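Local coordinates for putative signal recognition particle protein (Chaetomium thermophilum, PDB 5CK4), which binds guanine nucleotides as an Arf-like GTPase, the beta subunit of the signal recognition particle receptor, and probably serves protein translocation at the endoplasmic reticulum, at residues R242-R247 with V274-F279; V165-D170 with A186-D191; Q197-S202 with R207-I212. All coordinates share one frame; numbering follows the deposited sequence.

Interaction 1: R242-R247 with V274-F279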
ATOM      1  N   ARG A 242       3.776  17.622   4.954  1.00 15.74           N
ATOM      2  CA  ARG A 242       4.518  18.131   6.106  1.00 18.80           C
ATOM      3  C   ARG A 242       5.882  17.437   6.220  1.00 21.55           C
ATOM      4  O   ARG A 242       6.902  18.083   6.482  1.00 20.00           O
ATOM      5  CB  ARG A 242       3.736  17.922   7.407  1.00 18.79           C
ATOM      6  CG  ARG A 242       4.446  18.530   8.605  1.00 22.38           C
ATOM      7  CD  ARG A 242       3.777  18.175   9.925  1.00 30.80           C
ATOM      8  NE  ARG A 242       3.861  16.741  10.180  1.00 35.23           N
ATOM      9  CZ  ARG A 242       4.912  16.135  10.727  1.00 40.84           C
ATOM     10  NH1 ARG A 242       5.975  16.840  11.097  1.00 44.09           N
ATOM     11  NH2 ARG A 242       4.899  14.820  10.907  1.00 36.90           N
ATOM     12  N   ILE A 243       5.884  16.120   6.037  1.00 18.12           N
ATOM     13  CA  ILE A 243       7.117  15.331   6.125  1.00 17.93           C
ATOM     14  C   ILE A 243       8.148  15.769   5.088  1.00 18.11           C
ATOM     15  O   ILE A 243       9.305  16.023   5.419  1.00 19.97           O
ATOM     16  CB  ILE A 243       6.835  13.813   5.956  1.00 17.23           C
ATOM     17  CG1 ILE A 243       5.985  13.310   7.123  1.00 21.25           C
ATOM     18  CG2 ILE A 243       8.155  13.012   5.882  1.00 20.24           C
ATOM     19  CD1 ILE A 243       5.348  11.951   6.883  1.00 22.28           C
ATOM     20  N   ARG A 244       7.739  15.863   3.829  1.00 17.20           N
ATOM     21  CA  ARG A 244       8.710  16.226   2.798  1.00 21.10           C
ATOM     22  C   ARG A 244       9.245  17.637   3.005  1.00 22.46           C
ATOM     23  O   ARG A 244      10.424  17.896   2.749  1.00 20.29           O
ATOM     24  CB  ARG A 244       8.154  16.030   1.381  1.00 15.49           C
ATOM     25  CG  ARG A 244       7.054  17.011   0.958  1.00 16.35           C
ATOM     26  CD  ARG A 244       6.636  16.764  -0.492  1.00 17.60           C
ATOM     27  NE  ARG A 244       5.683  17.764  -0.978  1.00 13.90           N
ATOM     28  CZ  ARG A 244       5.195  17.778  -2.213  1.00 13.59           C
ATOM     29  NH1 ARG A 244       5.589  16.853  -3.085  1.00 15.87           N
ATOM     30  NH2 ARG A 244       4.330  18.726  -2.580  1.00 17.63           N
ATOM     31  N   LYS A 245       8.393  18.539   3.492  1.00 18.91           N
ATOM     32  CA  LYS A 245       8.826  19.921   3.764  1.00 25.65           C
ATOM     33  C   LYS A 245       9.813  20.013   4.923  1.00 23.24           C
ATOM     34  O   LYS A 245      10.809  20.735   4.853  1.00 25.24           O
ATOM     35  CB  LYS A 245       7.619  20.821   4.061  1.00 22.11           C
ATOM     36  CG  LYS A 245       7.991  22.248   4.366  1.00 26.00           C
ATOM     37  CD  LYS A 245       8.592  22.923   3.137  1.00 27.01           C
ATOM     38  CE  LYS A 245       7.638  22.836   1.956  1.00 22.25           C
ATOM     39  NZ  LYS A 245       7.846  23.913   0.967  1.00 43.09           N
ATOM     40  N   THR A 246       9.527  19.283   5.996  1.00 26.92           N
ATOM     41  CA  THR A 246      10.415  19.253   7.151  1.00 26.67           C
ATOM     42  C   THR A 246      11.749  18.607   6.797  1.00 28.34           C
ATOM     43  O   THR A 246      12.803  19.043   7.259  1.00 29.44           O
ATOM     44  CB  THR A 246       9.786  18.484   8.327  1.00 32.47           C
ATOM     45  OG1 THR A 246       8.526  19.077   8.660  1.00 42.68           O
ATOM     46  CG2 THR A 246      10.691  18.541   9.547  1.00 36.40           C
ATOM     47  N   ARG A 247      11.708  17.569   5.971  1.00 27.55           N
ATOM     48  CA  ARG A 247      12.935  16.880   5.615  1.00 37.07           C
ATOM     49  C   ARG A 247      13.783  17.733   4.692  1.00 35.39           C
ATOM     50  O   ARG A 247      15.000  17.766   4.824  1.00 44.72           O
ATOM     51  CB  ARG A 247      12.650  15.506   5.012  1.00 35.68           C
ATOM     52  CG  ARG A 247      12.104  14.535   6.040  1.00 39.38           C
ATOM     53  CD  ARG A 247      12.012  13.104   5.525  1.00 43.71           C
ATOM     54  NE  ARG A 247      11.349  12.259   6.516  1.00 48.63           N
ATOM     55  CZ  ARG A 247      11.062  10.973   6.342  1.00 46.25           C
ATOM     56  NH1 ARG A 247      11.391  10.366   5.209  1.00 42.81           N
ATOM     57  NH2 ARG A 247      10.443  10.296   7.305  1.00 43.49           N
ATOM     58  N   VAL A 274       9.095  17.604  -8.098  1.00 35.86           N
ATOM     59  CA  VAL A 274      10.036  18.641  -7.672  1.00 40.54           C
ATOM     60  C   VAL A 274       9.396  20.015  -7.446  1.00 40.28           C
ATOM     61  O   VAL A 274       9.678  20.682  -6.445  1.00 46.02           O
ATOM     62  CB  VAL A 274      11.214  18.760  -8.673  1.00 46.35           C
ATOM     63  CG1 VAL A 274      10.707  18.672 -10.102  1.00 45.78           C
ATOM     64  CG2 VAL A 274      11.993  20.049  -8.454  1.00 48.86           C
ATOM     65  N   GLY A 275       8.523  20.430  -8.358  1.00 28.75           N
ATOM     66  CA  GLY A 275       7.926  21.751  -8.262  1.00 30.92           C
ATOM     67  C   GLY A 275       6.565  21.807  -7.587  1.00 31.68           C
ATOM     68  O   GLY A 275       5.890  22.835  -7.627  1.00 32.85           O
ATOM     69  N   SER A 276       6.161  20.707  -6.965  1.00 27.51           N
ATOM     70  CA  SER A 276       4.868  20.647  -6.285  1.00 24.08           C
ATOM     71  C   SER A 276       4.850  21.509  -5.016  1.00 27.58           C
ATOM     72  O   SER A 276       5.759  21.429  -4.183  1.00 24.00           O
ATOM     73  CB  SER A 276       4.536  19.202  -5.943  1.00 18.15           C
ATOM     74  OG  SER A 276       3.309  19.084  -5.252  1.00 17.64           O
ATOM     75  N   LYS A 277       3.810  22.327  -4.873  1.00 24.57           N
ATOM     76  CA  LYS A 277       3.689  23.217  -3.715  1.00 27.52           C
ATOM     77  C   LYS A 277       2.688  22.722  -2.669  1.00 26.08           C
ATOM     78  O   LYS A 277       2.625  23.249  -1.559  1.00 24.68           O
ATOM     79  CB  LYS A 277       3.330  24.636  -4.164  1.00 30.99           C
ATOM     80  CG  LYS A 277       4.389  25.285  -5.042  1.00 36.08           C
ATOM     81  CD  LYS A 277       5.749  25.281  -4.366  1.00 37.47           C
ATOM     82  CE  LYS A 277       6.818  25.882  -5.271  1.00 57.11           C
ATOM     83  NZ  LYS A 277       8.199  25.593  -4.777  1.00 66.36           N
ATOM     84  N   GLU A 278       1.879  21.738  -3.044  1.00 17.84           N
ATOM     85  CA  GLU A 278       0.973  21.079  -2.108  0.56 21.36           C
ATOM     86  C   GLU A 278       0.829  19.641  -2.559  1.00 22.72           C
ATOM     87  O   GLU A 278       0.378  19.395  -3.683  1.00 16.22           O
ATOM     88  CB  GLU A 278      -0.405  21.772  -2.069  0.56 24.29           C
ATOM     89  CG  GLU A 278      -0.432  23.110  -1.331  0.56 30.76           C
ATOM     90  CD  GLU A 278      -1.839  23.660  -1.079  0.56 39.55           C
ATOM     91  OE1 GLU A 278      -2.822  22.948  -1.374  0.56 38.18           O
ATOM     92  OE2 GLU A 278      -1.957  24.804  -0.572  0.56 22.90           O
ATOM     93  N   PHE A 279       1.216  18.698  -1.694  1.00 18.50           N
ATOM     94  CA  PHE A 279       1.204  17.295  -2.062  1.00 11.67           C
ATOM     95  C   PHE A 279      -0.197  16.783  -2.362  1.00 15.92           C
ATOM     96  O   PHE A 279      -1.117  17.020  -1.588  1.00 14.58           O
ATOM     97  CB  PHE A 279       1.820  16.385  -0.986  1.00 10.98           C
ATOM     98  CG  PHE A 279       1.872  14.948  -1.416  1.00 13.46           C
ATOM     99  CD1 PHE A 279       2.912  14.497  -2.228  1.00 13.55           C
ATOM    100  CD2 PHE A 279       0.854  14.052  -1.056  1.00  9.33           C
ATOM    101  CE1 PHE A 279       2.966  13.178  -2.659  1.00 19.20           C
ATOM    102  CE2 PHE A 279       0.897  12.739  -1.482  1.00 15.13           C
ATOM    103  CZ  PHE A 279       1.950  12.293  -2.289  1.00 17.10           C
TER
HETATM  104  O   HOH W   1       4.558  24.290  -0.033  1.00 21.03           O
HETATM  105  O   HOH W   2       7.720  24.112  -1.744  1.00 43.70           O

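Interaction 2: V165-D170 with A186-D191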
ATOM      1  N   VAL A 165       0.271  -2.996  -4.804  1.00 20.93           N
ATOM      2  CA  VAL A 165       0.422  -2.890  -3.363  1.00 17.65           C
ATOM      3  C   VAL A 165      -0.905  -2.451  -2.767  1.00 18.51           C
ATOM      4  O   VAL A 165      -1.534  -1.528  -3.267  1.00 15.65           O
ATOM      5  CB  VAL A 165       1.479  -1.818  -3.012  1.00 15.42           C
ATOM      6  CG1 VAL A 165       1.430  -1.450  -1.503  1.00 15.67           C
ATOM      7  CG2 VAL A 165       2.855  -2.294  -3.408  1.00 15.18           C
ATOM      8  N   ILE A 166      -1.347  -3.124  -1.712  1.00 14.79           N
ATOM      9  CA  ILE A 166      -2.419  -2.565  -0.902  1.00 13.30           C
ATOM     10  C   ILE A 166      -1.811  -2.069   0.409  1.00 15.54           C
ATOM     11  O   ILE A 166      -1.162  -2.843   1.131  1.00 19.97           O
ATOM     12  CB  ILE A 166      -3.509  -3.606  -0.601  1.00 15.61           C
ATOM     13  CG1 ILE A 166      -4.209  -4.051  -1.886  1.00 16.74           C
ATOM     14  CG2 ILE A 166      -4.521  -3.034   0.400  1.00 16.69           C
ATOM     15  CD1 ILE A 166      -5.191  -5.242  -1.671  1.00 14.95           C
ATOM     16  N   PHE A 167      -1.969  -0.779   0.697  1.00 13.26           N
ATOM     17  CA  PHE A 167      -1.521  -0.241   1.982  1.00 13.61           C
ATOM     18  C   PHE A 167      -2.744  -0.092   2.890  1.00 15.82           C
ATOM     19  O   PHE A 167      -3.577   0.801   2.675  1.00 14.76           O
ATOM     20  CB  PHE A 167      -0.830   1.109   1.799  1.00 12.88           C
ATOM     21  CG  PHE A 167      -0.245   1.666   3.076  1.00 18.39           C
ATOM     22  CD1 PHE A 167      -1.025   2.424   3.949  1.00 11.96           C
ATOM     23  CD2 PHE A 167       1.078   1.402   3.421  1.00 21.62           C
ATOM     24  CE1 PHE A 167      -0.484   2.920   5.130  1.00 14.71           C
ATOM     25  CE2 PHE A 167       1.623   1.905   4.595  1.00 20.88           C
ATOM     26  CZ  PHE A 167       0.846   2.660   5.446  1.00 14.05           C
ATOM     27  N   LEU A 168      -2.851  -0.964   3.892  1.00 16.50           N
ATOM     28  CA  LEU A 168      -4.027  -1.002   4.764  1.00 12.61           C
ATOM     29  C   LEU A 168      -3.780  -0.199   6.034  1.00 15.35           C
ATOM     30  O   LEU A 168      -2.724  -0.302   6.637  1.00 14.97           O
ATOM     31  CB  LEU A 168      -4.354  -2.439   5.142  1.00 14.83           C
ATOM     32  CG  LEU A 168      -5.722  -2.828   5.727  1.00 14.32           C
ATOM     33  CD1 LEU A 168      -6.825  -2.719   4.674  1.00 12.09           C
ATOM     34  CD2 LEU A 168      -5.654  -4.247   6.251  1.00 15.85           C
ATOM     35  N   LEU A 169      -4.772   0.592   6.438  1.00 15.39           N
ATOM     36  CA  LEU A 169      -4.710   1.343   7.687  1.00 12.83           C
ATOM     37  C   LEU A 169      -6.057   1.263   8.410  1.00 18.26           C
ATOM     38  O   LEU A 169      -7.094   0.978   7.791  1.00 16.64           O
ATOM     39  CB  LEU A 169      -4.306   2.813   7.443  1.00 13.42           C
ATOM     40  CG  LEU A 169      -5.217   3.656   6.513  1.00 13.53           C
ATOM     41  CD1 LEU A 169      -6.407   4.286   7.285  1.00 15.02           C
ATOM     42  CD2 LEU A 169      -4.407   4.736   5.819  1.00 19.75           C
ATOM     43  N   ASP A 170      -6.023   1.539   9.711  1.00 14.23           N
ATOM     44  CA  ASP A 170      -7.214   1.584  10.550  1.00 20.26           C
ATOM     45  C   ASP A 170      -7.807   2.993  10.478  1.00 20.67           C
ATOM     46  O   ASP A 170      -7.263   3.925  11.064  1.00 17.27           O
ATOM     47  CB  ASP A 170      -6.808   1.218  11.991  1.00 17.96           C
ATOM     48  CG  ASP A 170      -7.983   1.149  12.943  1.00 19.09           C
ATOM     49  OD1 ASP A 170      -9.058   1.702  12.634  1.00 20.46           O
ATOM     50  OD2 ASP A 170      -7.824   0.544  14.024  1.00 23.30           O
ATOM     51  N   ALA A 186       1.536   7.593   8.325  1.00 14.59           N
ATOM     52  CA  ALA A 186       1.976   8.375   7.165  1.00 14.66           C
ATOM     53  C   ALA A 186       3.476   8.223   6.931  1.00 16.03           C
ATOM     54  O   ALA A 186       3.939   8.269   5.805  1.00 12.56           O
ATOM     55  CB  ALA A 186       1.634   9.837   7.350  1.00 17.51           C
ATOM     56  N   SER A 187       4.234   8.079   8.009  1.00 18.19           N
ATOM     57  CA  SER A 187       5.672   7.868   7.890  1.00 16.02           C
ATOM     58  C   SER A 187       5.977   6.584   7.107  1.00 17.24           C
ATOM     59  O   SER A 187       6.852   6.562   6.246  1.00 18.06           O
ATOM     60  CB  SER A 187       6.317   7.840   9.277  1.00 23.61           C
ATOM     61  OG  SER A 187       7.708   7.668   9.166  1.00 30.81           O
ATOM     62  N   TYR A 188       5.248   5.519   7.413  1.00 14.64           N
ATOM     63  CA  TYR A 188       5.375   4.253   6.686  1.00 15.43           C
ATOM     64  C   TYR A 188       4.958   4.418   5.233  1.00 14.90           C
ATOM     65  O   TYR A 188       5.675   4.001   4.313  1.00 13.93           O
ATOM     66  CB  TYR A 188       4.511   3.182   7.347  1.00 17.82           C
ATOM     67  CG  TYR A 188       4.806   1.753   6.935  1.00 16.45           C
ATOM     68  CD1 TYR A 188       5.835   1.442   6.047  1.00 18.11           C
ATOM     69  CD2 TYR A 188       4.046   0.711   7.447  1.00 21.31           C
ATOM     70  CE1 TYR A 188       6.089   0.124   5.674  1.00 20.25           C
ATOM     71  CE2 TYR A 188       4.284  -0.597   7.081  1.00 20.74           C
ATOM     72  CZ  TYR A 188       5.313  -0.887   6.199  1.00 23.22           C
ATOM     73  OH  TYR A 188       5.549  -2.210   5.871  1.00 25.33           O
ATOM     74  N   LEU A 189       3.801   5.038   5.023  1.00 13.14           N
ATOM     75  CA  LEU A 189       3.322   5.281   3.661  1.00 11.89           C
ATOM     76  C   LEU A 189       4.324   6.127   2.868  1.00 11.11           C
ATOM     77  O   LEU A 189       4.579   5.874   1.674  1.00 12.14           O
ATOM     78  CB  LEU A 189       1.942   5.956   3.701  1.00  9.62           C
ATOM     79  CG  LEU A 189       1.331   6.317   2.340  1.00  9.40           C
ATOM     80  CD1 LEU A 189       1.151   5.067   1.475  1.00 14.70           C
ATOM     81  CD2 LEU A 189      -0.000   7.000   2.585  1.00  9.34           C
ATOM     82  N   TYR A 190       4.896   7.136   3.519  1.00 10.95           N
ATOM     83  CA  TYR A 190       5.916   7.954   2.872  1.00 11.43           C
ATOM     84  C   TYR A 190       7.035   7.075   2.307  1.00 14.89           C
ATOM     85  O   TYR A 190       7.407   7.220   1.145  1.00 13.43           O
ATOM     86  CB  TYR A 190       6.494   8.994   3.854  1.00 13.35           C
ATOM     87  CG  TYR A 190       7.351  10.088   3.207  1.00 15.64           C
ATOM     88  CD1 TYR A 190       8.675   9.853   2.850  1.00 14.59           C
ATOM     89  CD2 TYR A 190       6.835  11.357   2.974  1.00 13.65           C
ATOM     90  CE1 TYR A 190       9.456  10.856   2.261  1.00 16.72           C
ATOM     91  CE2 TYR A 190       7.610  12.361   2.398  1.00 14.54           C
ATOM     92  CZ  TYR A 190       8.914  12.105   2.043  1.00 15.64           C
ATOM     93  OH  TYR A 190       9.687  13.106   1.466  1.00 19.28           O
ATOM     94  N   ASP A 191       7.556   6.163   3.128  1.00 12.14           N
ATOM     95  CA  ASP A 191       8.648   5.287   2.706  1.00 14.63           C
ATOM     96  C   ASP A 191       8.240   4.346   1.581  1.00 12.82           C
ATOM     97  O   ASP A 191       9.034   4.054   0.692  1.00 14.96           O
ATOM     98  CB  ASP A 191       9.188   4.454   3.878  1.00 18.03           C
ATOM     99  CG  ASP A 191       9.955   5.284   4.887  1.00 24.93           C
ATOM    100  OD1 ASP A 191      10.441   6.370   4.516  1.00 28.74           O
ATOM    101  OD2 ASP A 191      10.060   4.844   6.052  1.00 30.52           O
TER

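Interaction 3: Q197-S202 with R207-I212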
ATOM      1  N   GLN A 197       8.976   5.447  -6.006  1.00 13.58           N
ATOM      2  CA  GLN A 197       9.434   6.605  -6.770  1.00 14.21           C
ATOM      3  C   GLN A 197      10.900   6.439  -7.170  1.00 18.63           C
ATOM      4  O   GLN A 197      11.280   6.757  -8.300  1.00 16.83           O
ATOM      5  CB  GLN A 197       9.246   7.895  -5.974  1.00 13.73           C
ATOM      6  CG  GLN A 197       9.728   9.162  -6.698  1.00 15.10           C
ATOM      7  CD  GLN A 197       9.413  10.425  -5.908  1.00 20.01           C
ATOM      8  OE1 GLN A 197       8.318  10.571  -5.368  1.00 17.59           O
ATOM      9  NE2 GLN A 197      10.385  11.329  -5.809  1.00 20.52           N
ATOM     10  N   LYS A 198      11.724   5.945  -6.245  1.00 15.61           N
ATOM     11  CA  LYS A 198      13.144   5.734  -6.540  1.00 17.00           C
ATOM     12  C   LYS A 198      13.301   4.629  -7.572  1.00 18.02           C
ATOM     13  O   LYS A 198      14.190   4.681  -8.434  1.00 19.43           O
ATOM     14  CB  LYS A 198      13.919   5.358  -5.282  1.00 21.11           C
ATOM     15  CG  LYS A 198      14.078   6.481  -4.283  1.00 21.40           C
ATOM     16  CD  LYS A 198      14.799   5.984  -3.041  1.00 26.73           C
ATOM     17  CE  LYS A 198      15.057   7.119  -2.088  1.00 37.78           C
ATOM     18  NZ  LYS A 198      16.052   6.759  -1.045  1.00 49.81           N
ATOM     19  N   ARG A 199      12.434   3.624  -7.476  1.00 17.56           N
ATOM     20  CA  ARG A 199      12.398   2.545  -8.461  1.00 18.76           C
ATOM     21  C   ARG A 199      12.150   3.095  -9.871  1.00 19.47           C
ATOM     22  O   ARG A 199      12.841   2.723 -10.814  1.00 21.18           O
ATOM     23  CB  ARG A 199      11.318   1.530  -8.094  1.00 21.03           C
ATOM     24  CG  ARG A 199      11.136   0.405  -9.101  1.00 19.64           C
ATOM     25  CD  ARG A 199      10.011  -0.532  -8.665  1.00 25.28           C
ATOM     26  NE  ARG A 199       9.726  -1.567  -9.658  1.00 25.58           N
ATOM     27  CZ  ARG A 199       8.695  -1.520 -10.492  1.00 20.93           C
ATOM     28  NH1 ARG A 199       7.857  -0.492 -10.444  1.00 25.31           N
ATOM     29  NH2 ARG A 199       8.487  -2.495 -11.358  1.00 25.40           N
ATOM     30  N   PHE A 200      11.161   3.978 -10.006  1.00 18.44           N
ATOM     31  CA  PHE A 200      10.845   4.589 -11.299  1.00 19.32           C
ATOM     32  C   PHE A 200      12.054   5.329 -11.857  1.00 20.57           C
ATOM     33  O   PHE A 200      12.301   5.339 -13.061  1.00 22.17           O
ATOM     34  CB  PHE A 200       9.663   5.554 -11.171  1.00 18.17           C
ATOM     35  CG  PHE A 200       9.404   6.371 -12.412  1.00 19.58           C
ATOM     36  CD1 PHE A 200       8.623   5.864 -13.443  1.00 21.52           C
ATOM     37  CD2 PHE A 200       9.933   7.648 -12.545  1.00 19.67           C
ATOM     38  CE1 PHE A 200       8.378   6.617 -14.588  1.00 21.69           C
ATOM     39  CE2 PHE A 200       9.693   8.401 -13.684  1.00 21.60           C
ATOM     40  CZ  PHE A 200       8.910   7.883 -14.705  1.00 28.25           C
ATOM     41  N   HIS A 201      12.810   5.950 -10.964  1.00 20.05           N
ATOM     42  CA  HIS A 201      13.938   6.774 -11.368  1.00 21.24           C
ATOM     43  C   HIS A 201      15.233   6.014 -11.647  1.00 22.85           C
ATOM     44  O   HIS A 201      16.178   6.571 -12.196  1.00 24.38           O
ATOM     45  CB  HIS A 201      14.168   7.863 -10.329  1.00 20.36           C
ATOM     46  CG  HIS A 201      13.230   9.017 -10.470  1.00 25.30           C
ATOM     47  ND1 HIS A 201      12.458   9.481  -9.430  1.00 30.19           N
ATOM     48  CD2 HIS A 201      12.925   9.787 -11.541  1.00 22.16           C
ATOM     49  CE1 HIS A 201      11.725  10.497  -9.849  1.00 30.87           C
ATOM     50  NE2 HIS A 201      11.999  10.710 -11.125  1.00 24.86           N
ATOM     51  N   SER A 202      15.270   4.746 -11.280  1.00 22.92           N
ATOM     52  CA  SER A 202      16.469   3.938 -11.472  1.00 24.70           C
ATOM     53  C   SER A 202      16.538   3.428 -12.907  1.00 31.92           C
ATOM     54  O   SER A 202      15.737   2.578 -13.304  1.00 26.82           O
ATOM     55  CB  SER A 202      16.476   2.763 -10.489  1.00 26.46           C
ATOM     56  OG  SER A 202      17.547   1.880 -10.794  1.00 37.38           O
ATOM     57  N   ARG A 207      14.829   2.100 -20.098  1.00 48.86           N
ATOM     58  CA  ARG A 207      13.425   1.691 -20.052  1.00 48.67           C
ATOM     59  C   ARG A 207      12.765   1.846 -18.678  1.00 49.29           C
ATOM     60  O   ARG A 207      13.365   1.552 -17.644  1.00 47.57           O
ATOM     61  CB  ARG A 207      13.263   0.263 -20.580  1.00 58.71           C
ATOM     62  CG  ARG A 207      13.667   0.114 -22.047  1.00 71.00           C
ATOM     63  CD  ARG A 207      12.974   1.166 -22.914  1.00 78.89           C
ATOM     64  NE  ARG A 207      13.322   1.054 -24.331  1.00 89.07           N
ATOM     65  CZ  ARG A 207      12.831   1.841 -25.286  1.00 94.21           C
ATOM     66  NH1 ARG A 207      11.970   2.804 -24.981  1.00 95.07           N
ATOM     67  NH2 ARG A 207      13.201   1.670 -26.548  1.00 96.66           N
ATOM     68  N   ALA A 208      11.523   2.321 -18.685  1.00 45.06           N
ATOM     69  CA  ALA A 208      10.746   2.470 -17.464  1.00 40.18           C
ATOM     70  C   ALA A 208      10.333   1.101 -16.940  1.00 38.41           C
ATOM     71  O   ALA A 208      10.026   0.199 -17.719  1.00 37.11           O
ATOM     72  CB  ALA A 208       9.517   3.341 -17.716  1.00 37.09           C
ATOM     73  N   PRO A 209      10.338   0.935 -15.612  1.00 38.13           N
ATOM     74  CA  PRO A 209       9.903  -0.330 -15.018  1.00 32.19           C
ATOM     75  C   PRO A 209       8.395  -0.510 -15.167  1.00 37.74           C
ATOM     76  O   PRO A 209       7.681   0.438 -15.488  1.00 35.35           O
ATOM     77  CB  PRO A 209      10.268  -0.158 -13.544  1.00 36.59           C
ATOM     78  CG  PRO A 209      10.182   1.321 -13.315  1.00 37.20           C
ATOM     79  CD  PRO A 209      10.727   1.922 -14.589  1.00 38.26           C
ATOM     80  N   SER A 210       7.922  -1.729 -14.941  1.00 35.58           N
ATOM     81  CA  SER A 210       6.500  -2.024 -14.997  1.00 30.17           C
ATOM     82  C   SER A 210       5.799  -1.254 -13.879  1.00 26.07           C
ATOM     83  O   SER A 210       6.403  -0.957 -12.855  1.00 26.76           O
ATOM     84  CB  SER A 210       6.280  -3.525 -14.818  1.00 32.06           C
ATOM     85  OG  SER A 210       6.720  -3.937 -13.530  1.00 35.71           O
ATOM     86  N   SER A 211       4.530  -0.924 -14.077  1.00 28.56           N
ATOM     87  CA  SER A 211       3.802  -0.143 -13.089  1.00 29.28           C
ATOM     88  C   SER A 211       3.405  -0.992 -11.895  1.00 26.97           C
ATOM     89  O   SER A 211       3.081  -2.171 -12.037  1.00 28.00           O
ATOM     90  CB  SER A 211       2.555   0.490 -13.714  1.00 43.80           C
ATOM     91  OG  SER A 211       2.915   1.568 -14.558  1.00 55.29           O
ATOM     92  N   ILE A 212       3.462  -0.387 -10.712  1.00 18.18           N
ATOM     93  CA  ILE A 212       2.954  -1.011  -9.509  1.00 16.75           C
ATOM     94  C   ILE A 212       2.026  -0.007  -8.830  1.00 20.07           C
ATOM     95  O   ILE A 212       2.476   0.845  -8.073  1.00 19.24           O
ATOM     96  CB  ILE A 212       4.093  -1.440  -8.560  1.00 20.69           C
ATOM     97  CG1 ILE A 212       5.040  -2.411  -9.272  1.00 21.59           C
ATOM     98  CG2 ILE A 212       3.536  -2.114  -7.303  1.00 22.29           C
ATOM     99  CD1 ILE A 212       6.263  -2.772  -8.448  1.00 25.18           C
TER

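Interaction 1: R242-R247 with V274-F279
Arg244 reaches from helix 229-249 into the loop at 274-279, and its guanidinium carries almost the whole contact. The aliphatic chain runs extended from CG to NE, which delivers the charged head to the loop. There NH2 donates to Ser276 OG over 2.9 Å in a nearly straight bond, N-H...O 170°, with the hydroxyl oxygen lying in the guanidinium plane. Phe279 fills in beside it: its CB sits over one face of the guanidinium, while its ring stands almost perpendicular, planes 89° apart, and meets Arg244 NH1 through CD1 at 3.7 Å, the nitrogen lying at the ring edge. Glu283 pairs with Arg244 NH1 in a salt bridge and with Ser276 OG in a hydrogen bond, and NH1 also donates to Leu271 O; Tyr190 of helix 180-201 packs against the base of the arginine side chain.

One residue further along the helix, the contact is loose. Lys245 meets the loop through water alone: one water sits 2.7 Å from Lys245 NZ and bonds weakly to Lys277 NZ, and a second donates to Lys277 O at 2.7 Å with a weak link to Lys245 NZ. The two ammonium nitrogens, Lys245 NZ and Lys277 NZ, stay 6.0 Å apart. A buried arginine with a carboxylate partner probably holds the loop to the helix, whereas the lysine edge is likely to add little, its like charges being screened by water.

Interaction 2: V165-D170 with A186-D191
Strand 159-170, helix 180-201 and strand 214-219 form a beta-alpha-beta unit of this P-loop GTPase fold, its two strands parallel neighbours in the central sheet. Within it Phe167 projects from strand 159-170 toward the helix and wedges against Tyr188 and Leu189. The phenylalanine ring extends from the strand to the helix backbone, its chi1 of -175° setting CG opposite the backbone N, and CZ comes within 3.8 Å of Leu189 N. Leu189 lies over one face of that ring. Its CD1 is 4.1 Å from the ring centroid and only 14° off the normal, a CH-pi contact, and its CB packs against Phe167 CZ at 3.9 Å. Tyr188 takes the ring's edge. The two aromatics form a T-shaped pair, centroids 5.6 Å apart and planes at 75°, in which Phe167 CE2 points at the face of the tyrosine and approaches Tyr188 CD2 to 3.9 Å.

All three side chains are buried, and neighbouring strands close in around them: Ile25 of strand 21-25 touches both Phe167 and Tyr188, and Ile216 of strand 214-219 touches Leu189. Tyr188 also has a cation-pi partner in Arg123. Its side chain lies about 5 Å from Gly118, a GTP-binding residue in another structure of this protein, and about 9 Å from the bound GDP, so the packing backs onto the nucleotide site without lining it. No polar bond links the two segments; apolar packing, a CH-pi contact and a T-shaped pair make up a core contact that probably depends on close fit.

Interaction 3: Q197-S202 with R207-I212
Ser210 O is held by two nitrogens of one guanidinium: Arg199 NH1 donates to it at 2.9 Å and Arg199 NH2 at 3.0 Å. The arginine comes end-on, with the carbonyl oxygen near its plane. NH1 lies almost straight out from the carbonyl, C=O...N 175°, while NH2 approaches from a more bent direction, tilted from the carbonyl plane. Both N-H directions are bent at the hydrogen, as expected when two nitrogens share one oxygen. A weak and equally bent bond runs from Arg199 NH2 to Ser210 OG, 3.1 Å, a hydroxyl that the serine chi1 of 63° places within range of that nitrogen. The flat group is sandwiched as well. Ile212 CD1 sits over the centre of one face, 3.4 Å from Arg199 CZ, and Pro209 CB covers the centre of the opposite face, 3.7 Å from Arg199 NH2.

These residues belong to the connection that turns back from the C-terminal end of helix 180-201 to enter strand 214-219, the second half of a beta-alpha-beta unit of the GTPase fold. Arg199 ties that connection to another loop too, since its NE donates to Asn132 O and its NH2 weakly to Pro133 O. A leucine in its place would probably leave Ser210 O without both of its donors and Asn132 O without its mate, and let the turn between helix and strand shift. Nearer the helix end, Pro209 CG rests against Phe200 CA at 3.9 Å, where the two backbones run closest. Ile212 itself packs on Leu162 and Val165 of strand 159-170.

Overall arrangement
Interaction 2 is the core contact, its centre about 5 Å from the centre of the chain, and made of rings and aliphatic carbons; interactions 1 and 3 lie farther out, partly buried, and each rests on one buried arginine that a loop receives. The arginines are used differently: Arg244 meets a hydroxyl, a carboxylate and one backbone carbonyl, Arg199 mainly backbone carbonyls. Helix 180-201 serves interactions 2 and 3, and its Tyr190 packs on Ile243, Arg244 and Arg247, joining interaction 2 to interaction 1. Val165 CG2 and Ile212 CG2, 4.0 Å apart, link interactions 2 and 3. Interactions 1 and 3 do not touch, their nearest atoms being about 7 Å apart.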